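Local coordinates for AT5G66160 protein (Arabidopsis thaliana, PDB 7BVW) that probably acts as a sorting receptor that carries proteins to the protein storage vacuole, its zinc-binding RING-H2 domain, the part present here, serving as an E3 ligase, at residues A32-D37 and A52-C57. Sequence-based numbering, arbitrary orientation.
With ZN (zinc ion), chain C.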
loop_
_atom_site.group_PDB
_atom_site.type_symbol
_atom_site.label_atom_id
_atom_site.label_comp_id
_atom_site.label_asym_id
_atom_site.label_seq_id
_atom_site.Cartn_x
_atom_site.Cartn_y
_atom_site.Cartn_z
ATOM N N ALA A 32 -1.234 -6.034 -6.390
ATOM C CA ALA A 32 -1.568 -5.543 -7.723
ATOM C C ALA A 32 -0.419 -4.786 -8.377
ATOM O O ALA A 32 -0.423 -4.615 -9.600
ATOM C CB ALA A 32 -2.803 -4.643 -7.657
ATOM N N ILE A 33 0.564 -4.336 -7.597
ATOM C CA ILE A 33 1.641 -3.520 -8.148
ATOM C C ILE A 33 2.695 -4.387 -8.827
ATOM O O ILE A 33 3.237 -4.017 -9.875
ATOM C CB ILE A 33 2.245 -2.639 -7.038
ATOM C CG1 ILE A 33 1.205 -1.630 -6.541
ATOM C CG2 ILE A 33 3.488 -1.918 -7.531
ATOM C CD1 ILE A 33 1.735 -0.656 -5.513
ATOM N N CYS A 34 3.000 -5.553 -8.255
ATOM C CA CYS A 34 4.010 -6.442 -8.813
ATOM C C CYS A 34 3.444 -7.759 -9.328
ATOM O O CYS A 34 4.186 -8.523 -9.957
ATOM C CB CYS A 34 5.101 -6.735 -7.771
ATOM S SG CYS A 34 4.554 -7.734 -6.373
ATOM N N LEU A 35 2.164 -8.042 -9.076
ATOM C CA LEU A 35 1.429 -9.221 -9.537
ATOM C C LEU A 35 1.883 -10.514 -8.873
ATOM O O LEU A 35 1.436 -11.596 -9.275
ATOM C CB LEU A 35 1.495 -9.384 -11.061
ATOM C CG LEU A 35 0.977 -8.220 -11.907
ATOM C CD1 LEU A 35 0.795 -8.668 -13.358
ATOM C CD2 LEU A 35 -0.322 -7.654 -11.343
ATOM N N GLU A 36 2.744 -10.443 -7.862
ATOM C CA GLU A 36 3.188 -11.629 -7.146
ATOM C C GLU A 36 2.229 -11.945 -6.004
ATOM O O GLU A 36 1.748 -11.042 -5.314
ATOM C CB GLU A 36 4.602 -11.433 -6.598
ATOM C CG GLU A 36 5.628 -11.011 -7.634
ATOM C CD GLU A 36 6.018 -12.141 -8.568
ATOM O OE1 GLU A 36 5.685 -13.309 -8.269
ATOM O OE2 GLU A 36 6.662 -11.860 -9.601
ATOM N N ASP A 37 1.951 -13.232 -5.812
ATOM C CA ASP A 37 1.129 -13.652 -4.685
ATOM C C ASP A 37 1.875 -13.425 -3.378
ATOM O O ASP A 37 3.078 -13.678 -3.282
ATOM C CB ASP A 37 0.743 -15.126 -4.814
ATOM C CG ASP A 37 -0.084 -15.406 -6.054
ATOM O OD1 ASP A 37 -0.764 -14.476 -6.534
ATOM O OD2 ASP A 37 -0.056 -16.554 -6.547
ATOM N N ALA A 52 -4.615 -3.234 0.067
ATOM C CA ALA A 52 -3.313 -3.516 0.648
ATOM C C ALA A 52 -2.323 -3.930 -0.432
ATOM O O ALA A 52 -2.695 -4.450 -1.487
ATOM C CB ALA A 52 -3.412 -4.607 1.718
ATOM N N PHE A 53 -1.045 -3.684 -0.151
ATOM C CA PHE A 53 0.020 -3.990 -1.094
ATOM C C PHE A 53 1.252 -4.435 -0.325
ATOM O O PHE A 53 1.334 -4.281 0.896
ATOM C CB PHE A 53 0.379 -2.777 -1.964
ATOM C CG PHE A 53 -0.800 -2.121 -2.624
ATOM C CD1 PHE A 53 -1.530 -1.147 -1.962
ATOM C CD2 PHE A 53 -1.162 -2.459 -3.916
ATOM C CE1 PHE A 53 -2.612 -0.539 -2.571
ATOM C CE2 PHE A 53 -2.242 -1.851 -4.527
ATOM C CZ PHE A 53 -2.968 -0.889 -3.854
ATOM N N HIS A 54 2.216 -4.988 -1.057
ATOM C CA HIS A 54 3.573 -5.089 -0.541
ATOM C C HIS A 54 4.028 -3.714 -0.069
ATOM O O HIS A 54 3.825 -2.712 -0.761
ATOM C CB HIS A 54 4.520 -5.618 -1.626
ATOM C CG HIS A 54 4.472 -7.103 -1.811
ATOM N ND1 HIS A 54 4.506 -7.700 -3.053
ATOM C CD2 HIS A 54 4.416 -8.112 -0.909
ATOM C CE1 HIS A 54 4.460 -9.012 -2.909
ATOM N NE2 HIS A 54 4.405 -9.288 -1.618
ATOM N N LEU A 55 4.626 -3.669 1.124
ATOM C CA LEU A 55 5.075 -2.396 1.681
ATOM C C LEU A 55 6.042 -1.691 0.735
ATOM O O LEU A 55 5.896 -0.495 0.459
ATOM C CB LEU A 55 5.717 -2.623 3.050
ATOM C CG LEU A 55 6.247 -1.394 3.798
ATOM C CD1 LEU A 55 5.972 -1.546 5.282
ATOM C CD2 LEU A 55 7.743 -1.182 3.558
ATOM N N ASN A 56 7.028 -2.425 0.213
ATOM C CA ASN A 56 8.000 -1.822 -0.695
ATOM C C ASN A 56 7.350 -1.374 -1.998
ATOM O O ASN A 56 7.771 -0.378 -2.598
ATOM C CB ASN A 56 9.134 -2.806 -0.980
ATOM C CG ASN A 56 10.155 -2.851 0.131
ATOM O OD1 ASN A 56 10.301 -1.897 0.893
ATOM N ND2 ASN A 56 10.880 -3.959 0.223
ATOM N N CYS A 57 6.326 -2.096 -2.456
ATOM C CA CYS A 57 5.699 -1.761 -3.731
ATOM C C CYS A 57 4.913 -0.458 -3.639
ATOM O O CYS A 57 5.069 0.432 -4.483
ATOM C CB CYS A 57 4.795 -2.905 -4.187
ATOM S SG CYS A 57 5.695 -4.361 -4.749
HETATM ZN ZN ZN C . 4.147 -6.136 -4.673
HETATM O O HOH W 1 -3.040 -5.577 -4.012
#
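Ile33 packs against both Cys57 and Phe53, its two branches going to different partners, beside a zinc ion that ties its loop to the start of a helix. Its CG2, anti to the backbone N (CG1 at chi1 -65°), packs on Cys57 CB at 3.7 Å, while the other branch runs across the Phe53 side chain at about a right angle, CG1 lying 3.6 Å from Phe53 CD2. The tip, CD1, reaches the Cys57 carbonyl. Cutting Ile33 back to an alanine is likely to open a gap between the Phe53 ring and Cys57 CB and take away one of the side chains that hold the ring. Next to this apolar patch the zinc ion is bound by Cys57 SG at 2.4 Å, Cys34 SG at 2.4 Å and His54 ND1 at 2.3 Å; Cys31 completes the site of three cysteines and one histidine, one of the two zinc sites of the RING finger. Cys34 SG sits at the edge of the His54 imidazole, in its plane, and also accepts a long hydrogen bond from Glu36 N (3.6 Å), which may temper the thiolate charge. A water joins Ala32 N to Ala52 O. His54 NE2 is hydrogen-bonded to Glu42 OE1, so metal and carboxylate together fix the ring's rotation. The 32-37 loop thus lies against the end of strand 52-54, an outer strand of the sheet, and the first turn of helix 55-65, whose Ile58 touches both Ile33 and Phe53.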